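Mosquitocidal toxin (Lysinibacillus sphaericus, PDB 2VSE) kills mosquito larvae, probably by ADP-ribosylating target proteins with an enzymatic domain that is accompanied by four ricin-B-like beta-trefoil lectin domains. Local coordinates at residues N412-K417 with K463-K468; D493-Y498 with N513-K518; Y509-Y514 with W547-F552; V520-N525 with G533-E538. All coordinates share one frame; numbering follows the deposited sequence.

How the interactions relate
All four contacts belong to one ricin-B-like beta-trefoil or to the linker leading into it. Interactions 1 and 3, centres about 9 Å apart, reach the same six-stranded sheet, whose outermost strands 509-513 and 547-551 meet in interaction 3; I467 of interaction 1 packs on I511 of interaction 3. Interactions 1 and 2, centres about 12 Å apart, are tied by a salt bridge from K466 NZ to D493 OD1 (2.9 Å), and interaction 2 shares N513 and Y514 with interaction 3. Along the chain, interaction 4, a hairpin, falls between the two strands of interaction 3, their centres about 13 Å apart; W547 NE1 reaches L521 O at 3.0 Å. Interactions 1 and 4 do not touch, their nearest atoms being about 5 Å apart.

Interaction 1. Residues N412-K417 with K463-K468; sequences NYQTVK and KAYKIK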
# COMPACT_ATOMS: atom_id res chain seq x y z
N ASN A 412 -19.61 3.38 9.11
CA ASN A 412 -18.38 2.62 9.07
C ASN A 412 -17.37 3.18 10.06
O ASN A 412 -17.08 4.38 10.03
CB ASN A 412 -17.83 2.62 7.64
CG ASN A 412 -16.39 2.20 7.56
OD1 ASN A 412 -16.01 1.14 8.04
ND2 ASN A 412 -15.57 3.04 6.94
N TYR A 413 -16.83 2.32 10.92
CA TYR A 413 -16.02 2.78 12.04
C TYR A 413 -14.58 2.28 12.01
O TYR A 413 -13.66 3.02 12.39
CB TYR A 413 -16.68 2.39 13.37
CG TYR A 413 -18.10 2.88 13.46
CD1 TYR A 413 -18.37 4.23 13.75
CD2 TYR A 413 -19.18 2.03 13.20
CE1 TYR A 413 -19.65 4.70 13.81
CE2 TYR A 413 -20.47 2.50 13.25
CZ TYR A 413 -20.70 3.83 13.56
OH TYR A 413 -21.99 4.30 13.63
N GLN A 414 -14.38 1.05 11.58
CA GLN A 414 -13.05 0.48 11.56
C GLN A 414 -12.34 0.89 10.29
O GLN A 414 -12.22 0.15 9.31
CB GLN A 414 -13.06 -1.03 11.76
CG GLN A 414 -11.72 -1.50 12.19
CD GLN A 414 -11.66 -2.98 12.39
OE1 GLN A 414 -12.50 -3.73 11.87
NE2 GLN A 414 -10.66 -3.42 13.13
N THR A 415 -11.84 2.10 10.35
CA THR A 415 -11.42 2.86 9.22
C THR A 415 -9.91 2.65 8.95
O THR A 415 -9.45 2.70 7.79
CB THR A 415 -11.79 4.32 9.52
OG1 THR A 415 -12.31 4.97 8.35
CG2 THR A 415 -10.64 5.06 10.11
N VAL A 416 -9.15 2.40 10.01
CA VAL A 416 -7.74 2.05 9.88
C VAL A 416 -7.38 0.75 10.61
O VAL A 416 -7.93 0.43 11.67
CB VAL A 416 -6.76 3.23 10.28
CG1 VAL A 416 -7.19 4.56 9.65
CG2 VAL A 416 -6.64 3.40 11.79
N LYS A 417 -6.46 0.01 10.02
CA LYS A 417 -5.96 -1.24 10.59
C LYS A 417 -5.24 -0.97 11.91
O LYS A 417 -4.61 0.07 12.07
CB LYS A 417 -5.00 -1.89 9.60
CG LYS A 417 -4.66 -3.35 9.87
CD LYS A 417 -3.92 -3.96 8.70
CE LYS A 417 -2.82 -4.92 9.14
NZ LYS A 417 -2.28 -5.69 7.97
N LYS A 463 -16.52 0.81 18.86
CA LYS A 463 -16.30 1.18 17.46
C LYS A 463 -15.43 2.42 17.38
O LYS A 463 -15.65 3.26 16.51
CB LYS A 463 -17.61 1.46 16.71
CG LYS A 463 -18.80 0.60 17.06
CD LYS A 463 -18.84 -0.67 16.27
CE LYS A 463 -20.09 -1.43 16.65
NZ LYS A 463 -20.08 -2.78 16.05
N ALA A 464 -14.47 2.54 18.30
CA ALA A 464 -13.58 3.70 18.35
C ALA A 464 -12.15 3.28 18.70
O ALA A 464 -11.91 2.13 19.06
CB ALA A 464 -14.08 4.70 19.33
N TYR A 465 -11.21 4.21 18.60
CA TYR A 465 -9.79 3.88 18.73
C TYR A 465 -9.16 4.48 19.97
O TYR A 465 -9.40 5.65 20.29
CB TYR A 465 -9.01 4.38 17.53
CG TYR A 465 -9.28 3.63 16.24
CD1 TYR A 465 -8.41 2.63 15.79
CD2 TYR A 465 -10.40 3.93 15.46
CE1 TYR A 465 -8.64 1.96 14.60
CE2 TYR A 465 -10.64 3.26 14.27
CZ TYR A 465 -9.76 2.27 13.84
OH TYR A 465 -9.99 1.61 12.66
N LYS A 466 -8.34 3.68 20.65
CA LYS A 466 -7.38 4.25 21.58
C LYS A 466 -6.10 4.59 20.79
O LYS A 466 -5.62 3.78 19.98
CB LYS A 466 -7.10 3.32 22.76
CG LYS A 466 -6.76 4.07 24.04
CD LYS A 466 -6.92 3.20 25.27
CE LYS A 466 -6.92 4.03 26.55
NZ LYS A 466 -6.50 3.24 27.76
N ILE A 467 -5.59 5.80 21.01
CA ILE A 467 -4.36 6.27 20.36
C ILE A 467 -3.27 6.34 21.41
O ILE A 467 -3.19 7.29 22.20
CB ILE A 467 -4.57 7.64 19.69
CG1 ILE A 467 -5.74 7.57 18.69
CG2 ILE A 467 -3.29 8.07 18.98
CD1 ILE A 467 -6.24 8.91 18.22
N LYS A 468 -2.42 5.32 21.41
CA LYS A 468 -1.47 5.08 22.49
C LYS A 468 -0.05 5.42 22.09
O LYS A 468 0.42 5.04 21.02
CB LYS A 468 -1.54 3.62 22.94
CG LYS A 468 -2.90 3.20 23.54
CD LYS A 468 -3.13 1.68 23.58
CE LYS A 468 -2.38 0.98 24.70
NZ LYS A 468 -2.65 1.60 26.03
O HOH W 1 -14.02 5.19 14.26
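With CG opposite its own carbonyl carbon (chi1 -70°), the ring of Y465 reaches across to the 412-417 loop and delivers its hydroxyl to V416. On the loop side Y413 takes a similar first torsion (chi1 -55°), which lays the start of its side chain against K463. Y465 OH donates to V416 O at 2.6 Å, in the carbonyl plane and on a lone pair, with a C=O...O angle of 125°. The backbone folds round the hydroxyl: V416 N lies 2.9 Å from Y465 OH, and Q414 is the centre of an inverse gamma turn. One methyl of V416, CG2, rests 3.7 Å from CE1 of the Y465 ring. Y413 CG meets K463 CB at 3.6 Å, the two side chains crossing at a slant, while the lysine chain bends at chi2 and carries its amine off. A water between the two backbones donates to Y413 O at 2.9 Å and more weakly to K463 O. The far end of Y413 is held by K308 and E272. The loop links strand 406-410 to strand 419-425 of the next beta-trefoil and lies against strand 464-469, where Y465 also touches Y458 of strand 454-459 and I501 of strand 498-503.

Interaction 2. Residues D493-Y498 with N513-K518; sequences DYNDQY and NYENRK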
# COMPACT_ATOMS: atom_id res chain seq x y z
N ASP A 493 -8.49 4.18 31.23
CA ASP A 493 -9.16 3.57 30.09
C ASP A 493 -10.63 4.01 30.05
O ASP A 493 -11.56 3.20 30.08
CB ASP A 493 -9.01 2.04 30.16
CG ASP A 493 -9.40 1.36 28.87
OD1 ASP A 493 -8.97 1.82 27.81
OD2 ASP A 493 -10.15 0.35 28.93
N TYR A 494 -10.82 5.33 29.99
CA TYR A 494 -12.15 5.91 30.03
C TYR A 494 -12.65 6.11 28.63
O TYR A 494 -11.84 6.21 27.70
CB TYR A 494 -12.13 7.23 30.78
CG TYR A 494 -11.78 7.07 32.24
CD1 TYR A 494 -12.70 6.53 33.14
CD2 TYR A 494 -10.52 7.43 32.71
CE1 TYR A 494 -12.38 6.38 34.48
CE2 TYR A 494 -10.19 7.28 34.06
CZ TYR A 494 -11.13 6.75 34.93
OH TYR A 494 -10.81 6.59 36.25
N ASN A 495 -13.96 6.16 28.46
CA ASN A 495 -14.56 6.30 27.14
C ASN A 495 -14.16 7.57 26.40
O ASN A 495 -14.05 7.54 25.18
CB ASN A 495 -16.08 6.10 27.16
CG ASN A 495 -16.51 4.64 27.42
OD1 ASN A 495 -15.68 3.73 27.47
ND2 ASN A 495 -17.81 4.43 27.58
N ASP A 496 -13.87 8.66 27.12
CA ASP A 496 -13.45 9.91 26.45
C ASP A 496 -11.98 9.94 26.07
O ASP A 496 -11.45 10.99 25.70
CB ASP A 496 -13.83 11.16 27.26
CG ASP A 496 -13.19 11.20 28.64
OD1 ASP A 496 -13.52 12.14 29.39
OD2 ASP A 496 -12.37 10.31 28.97
N GLN A 497 -11.33 8.77 26.17
CA GLN A 497 -9.96 8.58 25.69
C GLN A 497 -9.97 7.73 24.43
O GLN A 497 -8.93 7.27 23.97
CB GLN A 497 -9.11 7.93 26.77
CG GLN A 497 -9.15 8.67 28.09
CD GLN A 497 -8.29 8.01 29.13
OE1 GLN A 497 -8.78 7.22 29.93
NE2 GLN A 497 -7.00 8.32 29.14
N TYR A 498 -11.17 7.53 23.88
CA TYR A 498 -11.36 6.84 22.61
C TYR A 498 -11.77 7.81 21.52
O TYR A 498 -12.44 8.80 21.78
CB TYR A 498 -12.37 5.71 22.75
CG TYR A 498 -11.82 4.51 23.45
CD1 TYR A 498 -11.30 3.43 22.73
CD2 TYR A 498 -11.82 4.44 24.84
CE1 TYR A 498 -10.78 2.32 23.38
CE2 TYR A 498 -11.31 3.34 25.50
CZ TYR A 498 -10.79 2.28 24.76
OH TYR A 498 -10.28 1.19 25.44
N ASN A 513 -13.74 12.89 19.27
CA ASN A 513 -13.88 12.29 20.59
C ASN A 513 -15.15 11.44 20.72
O ASN A 513 -16.25 11.89 20.40
CB ASN A 513 -13.82 13.35 21.67
CG ASN A 513 -13.79 12.74 23.04
OD1 ASN A 513 -14.82 12.68 23.72
ND2 ASN A 513 -12.63 12.24 23.43
N TYR A 514 -14.99 10.20 21.20
CA TYR A 514 -16.10 9.27 21.33
C TYR A 514 -17.19 9.78 22.27
O TYR A 514 -18.39 9.64 21.97
CB TYR A 514 -15.62 7.90 21.81
CG TYR A 514 -16.75 6.92 22.05
CD1 TYR A 514 -17.27 6.16 20.99
CD2 TYR A 514 -17.32 6.77 23.33
CE1 TYR A 514 -18.31 5.28 21.20
CE2 TYR A 514 -18.37 5.88 23.54
CZ TYR A 514 -18.85 5.14 22.46
OH TYR A 514 -19.89 4.26 22.64
N GLU A 515 -16.79 10.38 23.38
CA GLU A 515 -17.76 10.79 24.37
C GLU A 515 -18.33 12.18 24.13
O GLU A 515 -19.49 12.43 24.46
CB GLU A 515 -17.21 10.64 25.78
CG GLU A 515 -18.29 10.55 26.78
CD GLU A 515 -17.92 9.72 27.96
OE1 GLU A 515 -17.58 10.31 29.02
OE2 GLU A 515 -17.98 8.47 27.83
N ASN A 516 -17.52 13.08 23.56
CA ASN A 516 -17.96 14.44 23.25
C ASN A 516 -17.79 14.66 21.74
O ASN A 516 -16.74 15.15 21.26
CB ASN A 516 -17.14 15.45 24.04
CG ASN A 516 -17.14 15.16 25.53
OD1 ASN A 516 -18.09 15.50 26.25
ND2 ASN A 516 -16.07 14.55 26.02
N ARG A 517 -18.83 14.29 20.99
CA ARG A 517 -18.72 14.18 19.53
C ARG A 517 -18.70 15.49 18.73
O ARG A 517 -18.38 15.50 17.54
CB ARG A 517 -19.77 13.20 18.99
CG ARG A 517 -19.56 11.84 19.58
CD ARG A 517 -20.34 10.80 18.90
NE ARG A 517 -20.20 9.54 19.62
CZ ARG A 517 -20.96 8.48 19.41
NH1 ARG A 517 -21.90 8.52 18.49
NH2 ARG A 517 -20.77 7.38 20.11
N LYS A 518 -19.00 16.59 19.40
CA LYS A 518 -18.77 17.90 18.85
C LYS A 518 -17.28 18.22 18.81
O LYS A 518 -16.85 19.09 18.03
CB LYS A 518 -19.53 18.95 19.65
CG LYS A 518 -21.01 19.01 19.36
CD LYS A 518 -21.62 20.25 19.98
CE LYS A 518 -23.10 20.38 19.66
NZ LYS A 518 -23.52 21.81 19.64
O HOH W 2 -16.39 13.25 29.11
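N513 turns the nitrogen of its amide toward the 493-498 loop, and ND2 donates to D496 O at 2.8 Å. That oxygen lies in the plane of the N513 amide, yet the donor stands well above the D496 carbonyl plane, 50° out of it. The amide's other end faces back into its own turn: N513 OD1 accepts from N516 N at 2.7 Å, on a lone pair, making an Asx motif, and from N516 ND2 above the carbonyl plane. Y514 N donates to Y498 O at 3.0 Å, and Y514 CB lies 4.0 Å from Y498 CB. The contact thereby joins the loop running into strand 498-503 to the turn between strands 509-513 and 519-523 of the beta-trefoil. Y514 has CG opposite its backbone N (chi1 176°), which leaves its ring beside N495. E515 bends at chi2 and crosses N495 at about a right angle, its carboxylate plane 78° from the N495 amide plane. Nearer the backbone, E515 CB packs on D496 CB at 3.7 Å. D496 OD1 lies 4.5 Å from E515 OE1, and one water donates to both oxygens. Two acidic groups so close probably raise each other's proton affinity somewhat, which the shared water may partly offset. The N513 amide, bonded through both ND2 and OD1, is probably fixed in its rotation.

Interaction 3. Residues Y509-Y514 with W547-F552; sequences YIIRNY and WIIKPF
Y509 and W547 pair where the outermost strands of the trefoil's six-stranded sheet meet, helping to close the beta-barrel of the ricin-B-like fold. The pairing is a single antiparallel hydrogen-bonded bridge: Y509 N donates to W547 O at 2.7 Å and W547 N to Y509 O at 2.8 Å. Beyond it the strands diverge, their directions 97° apart. The tight part lies beside the bridge. There I549 sets CD1 over one face of the Y509 ring, a CH-pi contact with the methyl 4.0 Å from the centroid and 28° off the ring normal. W547 O occupies the edge of the same ring. I511 takes CG1 opposite its carbonyl carbon (chi1 -53°) and runs on extended, which carries CD1 across to W547 CB at 4.0 Å and to I549 CD1 at 4.2 Å. I511, W547 and I549 make a buried apolar seam, with Y509 at its partly exposed side; Y421 and L521 lie alongside I549 and I511 respectively. By contrast, the alternate residues I510 and I548 point away from the partner strand, I510 being buried against V520, and further on K550 is exposed, with a weak, long ion pair to E429. The indole of W547 points its NE1 to L521 O in the neighbouring hairpin, while its CD1 edge keeps 3.8 Å from Y509 O.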
# COMPACT_ATOMS: atom_id res chain seq x y z
N TYR A 509 -8.27 12.54 7.63
CA TYR A 509 -9.19 11.99 8.61
C TYR A 509 -9.64 13.05 9.60
O TYR A 509 -8.91 14.01 9.85
CB TYR A 509 -8.52 10.86 9.40
CG TYR A 509 -8.16 9.66 8.58
CD1 TYR A 509 -9.04 8.59 8.47
CD2 TYR A 509 -6.92 9.57 7.91
CE1 TYR A 509 -8.73 7.48 7.73
CE2 TYR A 509 -6.59 8.44 7.16
CZ TYR A 509 -7.52 7.41 7.08
OH TYR A 509 -7.26 6.28 6.35
N ILE A 510 -10.84 12.87 10.14
CA ILE A 510 -11.29 13.61 11.30
C ILE A 510 -11.12 12.66 12.49
O ILE A 510 -11.50 11.48 12.42
CB ILE A 510 -12.78 14.04 11.16
CG1 ILE A 510 -13.03 14.83 9.85
CG2 ILE A 510 -13.21 14.84 12.37
CD1 ILE A 510 -12.11 16.06 9.63
N ILE A 511 -10.53 13.17 13.57
CA ILE A 511 -10.33 12.39 14.76
C ILE A 511 -11.22 12.97 15.86
O ILE A 511 -10.96 14.04 16.40
CB ILE A 511 -8.84 12.30 15.11
CG1 ILE A 511 -8.06 11.79 13.88
CG2 ILE A 511 -8.61 11.36 16.29
CD1 ILE A 511 -6.56 11.71 14.07
N ARG A 512 -12.30 12.26 16.16
CA ARG A 512 -13.44 12.82 16.87
C ARG A 512 -13.59 12.11 18.20
O ARG A 512 -13.58 10.88 18.26
CB ARG A 512 -14.70 12.66 16.00
CG ARG A 512 -16.01 13.13 16.64
CD ARG A 512 -17.27 12.80 15.79
NE ARG A 512 -17.13 13.18 14.39
CZ ARG A 512 -17.30 14.41 13.91
NH1 ARG A 512 -17.64 15.42 14.72
NH2 ARG A 512 -17.11 14.64 12.61
N ASN A 513 -13.74 12.89 19.27
CA ASN A 513 -13.88 12.29 20.59
C ASN A 513 -15.15 11.44 20.72
O ASN A 513 -16.25 11.89 20.40
CB ASN A 513 -13.82 13.35 21.67
CG ASN A 513 -13.79 12.74 23.04
OD1 ASN A 513 -14.82 12.68 23.72
ND2 ASN A 513 -12.63 12.24 23.43
N TYR A 514 -14.99 10.20 21.20
CA TYR A 514 -16.10 9.27 21.33
C TYR A 514 -17.19 9.78 22.27
O TYR A 514 -18.39 9.64 21.97
CB TYR A 514 -15.62 7.90 21.81
CG TYR A 514 -16.75 6.92 22.05
CD1 TYR A 514 -17.27 6.16 20.99
CD2 TYR A 514 -17.32 6.77 23.33
CE1 TYR A 514 -18.31 5.28 21.20
CE2 TYR A 514 -18.37 5.88 23.54
CZ TYR A 514 -18.85 5.14 22.46
OH TYR A 514 -19.89 4.26 22.64
N TRP A 547 -6.44 15.26 9.27
CA TRP A 547 -5.19 14.60 9.64
C TRP A 547 -4.80 13.48 8.69
O TRP A 547 -5.65 12.68 8.26
CB TRP A 547 -5.28 14.08 11.07
CG TRP A 547 -5.55 15.17 12.06
CD1 TRP A 547 -6.77 15.60 12.51
CD2 TRP A 547 -4.58 16.00 12.71
NE1 TRP A 547 -6.62 16.63 13.41
CE2 TRP A 547 -5.28 16.89 13.56
CE3 TRP A 547 -3.18 16.06 12.67
CZ2 TRP A 547 -4.63 17.84 14.35
CZ3 TRP A 547 -2.53 17.01 13.46
CH2 TRP A 547 -3.26 17.88 14.29
N ILE A 548 -3.52 13.43 8.37
CA ILE A 548 -2.94 12.33 7.60
C ILE A 548 -2.47 11.24 8.57
O ILE A 548 -1.73 11.52 9.51
CB ILE A 548 -1.77 12.84 6.74
CG1 ILE A 548 -2.32 13.83 5.71
CG2 ILE A 548 -0.99 11.68 6.08
CD1 ILE A 548 -1.32 14.85 5.24
N ILE A 549 -2.94 10.01 8.36
CA ILE A 549 -2.54 8.89 9.19
C ILE A 549 -1.72 7.90 8.37
O ILE A 549 -2.26 7.18 7.55
CB ILE A 549 -3.73 8.21 9.86
CG1 ILE A 549 -4.39 9.15 10.88
CG2 ILE A 549 -3.30 6.91 10.53
CD1 ILE A 549 -5.80 8.70 11.30
N LYS A 550 -0.42 7.86 8.61
CA LYS A 550 0.46 7.09 7.77
C LYS A 550 1.14 5.93 8.52
O LYS A 550 1.75 6.16 9.56
CB LYS A 550 1.50 8.02 7.14
CG LYS A 550 2.17 7.46 5.92
CD LYS A 550 3.33 8.34 5.45
CE LYS A 550 2.87 9.62 4.71
NZ LYS A 550 4.04 10.35 4.06
N PRO A 551 1.03 4.70 7.99
CA PRO A 551 1.73 3.54 8.54
C PRO A 551 3.21 3.80 8.78
O PRO A 551 3.89 4.37 7.93
CB PRO A 551 1.56 2.49 7.44
CG PRO A 551 0.22 2.81 6.85
CD PRO A 551 0.18 4.31 6.84
N PHE A 552 3.69 3.41 9.95
CA PHE A 552 5.10 3.56 10.27
C PHE A 552 5.61 2.24 10.80
O PHE A 552 5.00 1.65 11.68
CB PHE A 552 5.32 4.68 11.30
CG PHE A 552 6.77 5.04 11.50
CD1 PHE A 552 7.32 6.12 10.83
CD2 PHE A 552 7.58 4.29 12.34
CE1 PHE A 552 8.67 6.46 10.99
CE2 PHE A 552 8.93 4.60 12.51
CZ PHE A 552 9.48 5.69 11.83

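Interaction 4. Residues V520-N525 with G533-E538; sequences VLDLSN and GLLGFE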
# COMPACT_ATOMS: atom_id res chain seq x y z
N VAL A 520 -13.23 17.60 18.21
CA VAL A 520 -12.30 16.91 17.34
C VAL A 520 -10.89 17.44 17.57
O VAL A 520 -10.72 18.54 18.10
CB VAL A 520 -12.69 17.04 15.82
CG1 VAL A 520 -14.09 16.48 15.57
CG2 VAL A 520 -12.60 18.48 15.34
N LEU A 521 -9.89 16.63 17.19
CA LEU A 521 -8.48 17.03 17.20
C LEU A 521 -8.25 18.22 16.27
O LEU A 521 -8.59 18.16 15.07
CB LEU A 521 -7.61 15.87 16.76
CG LEU A 521 -6.77 15.16 17.80
CD1 LEU A 521 -7.61 14.67 18.95
CD2 LEU A 521 -6.03 14.02 17.14
N ASP A 522 -7.64 19.27 16.82
CA ASP A 522 -7.55 20.58 16.18
C ASP A 522 -6.16 21.14 16.48
O ASP A 522 -5.79 21.29 17.64
CB ASP A 522 -8.65 21.50 16.75
CG ASP A 522 -8.60 22.94 16.20
OD1 ASP A 522 -7.60 23.66 16.41
OD2 ASP A 522 -9.61 23.38 15.59
N LEU A 523 -5.40 21.42 15.42
CA LEU A 523 -4.11 22.08 15.55
C LEU A 523 -4.36 23.57 15.80
O LEU A 523 -4.88 24.28 14.92
CB LEU A 523 -3.25 21.86 14.30
CG LEU A 523 -1.84 22.47 14.23
CD1 LEU A 523 -0.89 21.90 15.28
CD2 LEU A 523 -1.22 22.29 12.84
N SER A 524 -4.01 24.02 17.01
CA SER A 524 -4.30 25.37 17.51
C SER A 524 -3.97 26.49 16.52
O SER A 524 -2.83 26.64 16.10
CB SER A 524 -3.59 25.61 18.83
OG SER A 524 -3.95 26.86 19.39
N ASN A 525 -5.00 27.25 16.14
CA ASN A 525 -4.91 28.39 15.21
C ASN A 525 -4.36 28.07 13.81
O ASN A 525 -3.94 28.98 13.08
CB ASN A 525 -4.13 29.55 15.85
CG ASN A 525 -4.82 30.12 17.07
OD1 ASN A 525 -6.03 30.34 17.08
ND2 ASN A 525 -4.04 30.37 18.11
N GLY A 533 0.35 23.67 20.19
CA GLY A 533 -0.47 22.68 20.89
C GLY A 533 -1.64 22.16 20.09
O GLY A 533 -2.03 22.73 19.06
N LEU A 534 -2.22 21.06 20.55
CA LEU A 534 -3.44 20.59 19.96
C LEU A 534 -4.65 20.86 20.86
O LEU A 534 -4.54 20.85 22.09
CB LEU A 534 -3.34 19.11 19.56
CG LEU A 534 -2.69 18.79 18.20
CD1 LEU A 534 -1.16 18.87 18.24
CD2 LEU A 534 -3.14 17.40 17.76
N LEU A 535 -5.79 21.10 20.25
CA LEU A 535 -7.01 21.35 21.00
C LEU A 535 -8.02 20.26 20.75
O LEU A 535 -7.97 19.56 19.73
CB LEU A 535 -7.62 22.70 20.61
CG LEU A 535 -6.75 23.96 20.71
CD1 LEU A 535 -7.49 25.16 20.11
CD2 LEU A 535 -6.31 24.25 22.14
N GLY A 536 -8.92 20.08 21.72
CA GLY A 536 -10.21 19.49 21.46
C GLY A 536 -11.08 20.69 21.18
O GLY A 536 -11.40 21.45 22.09
N PHE A 537 -11.42 20.89 19.91
CA PHE A 537 -12.21 22.04 19.48
C PHE A 537 -13.46 21.59 18.72
O PHE A 537 -13.48 20.51 18.13
CB PHE A 537 -11.35 22.94 18.59
CG PHE A 537 -11.80 24.38 18.54
CD1 PHE A 537 -11.40 25.29 19.53
CD2 PHE A 537 -12.59 24.85 17.49
CE1 PHE A 537 -11.79 26.63 19.49
CE2 PHE A 537 -12.99 26.19 17.43
CZ PHE A 537 -12.59 27.08 18.44
N GLU A 538 -14.51 22.42 18.76
CA GLU A 538 -15.74 22.14 18.03
C GLU A 538 -15.48 21.89 16.53
O GLU A 538 -14.75 22.65 15.89
CB GLU A 538 -16.79 23.25 18.21
CG GLU A 538 -18.05 23.00 17.38
CD GLU A 538 -19.30 23.65 17.95
OE1 GLU A 538 -19.28 24.08 19.13
OE2 GLU A 538 -20.30 23.74 17.20
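L535 N donates to D522 O at 2.6 Å, nearly straight at 173° and in the carbonyl plane, and the same oxygen receives a CA-H...O contact from L534. The return bond, D522 N to L535 O, is more bent. Together they make D522 and L535 a hydrogen-bonded antiparallel pair. V520 and F537 form a second such pair through two nearly straight bonds, V520 N to F537 O at 2.9 Å and F537 N to V520 O at 3.0 Å, and S524 N to G533 O adds another link at 3.1 Å. L521 with G536 is the non-hydrogen-bonded pair between these two, and L523 with L534 the next one, before the S524 bond.

On the face carrying V520, D522, L535 and F537, D522 holds its carboxylate opposite its own backbone N (chi1 177°). It lies side by side with F537, OD2 3.5 Å from F537 CB, and the carboxylate and ring planes are 45° apart. That oxygen also takes a hydrogen bond from Q545 NE2, so the buried acid has a polar partner. L535 runs alongside D522 in the same direction, and its CD1 approaches S524 OG. The other face is apolar: L523 CD1 touches L534 CD1 at 4.2 Å and L521 CG meets L534 CD2 at 4.3 Å.

The strands 519-523 and 534-538 thus form a beta hairpin of the trefoil. Its leucine face turns to I433 of strand 431-436 and W547 of strand 547-551, L521 touches I511 of strand 509-513, and V520 packs on I510 and R512 of that same strand.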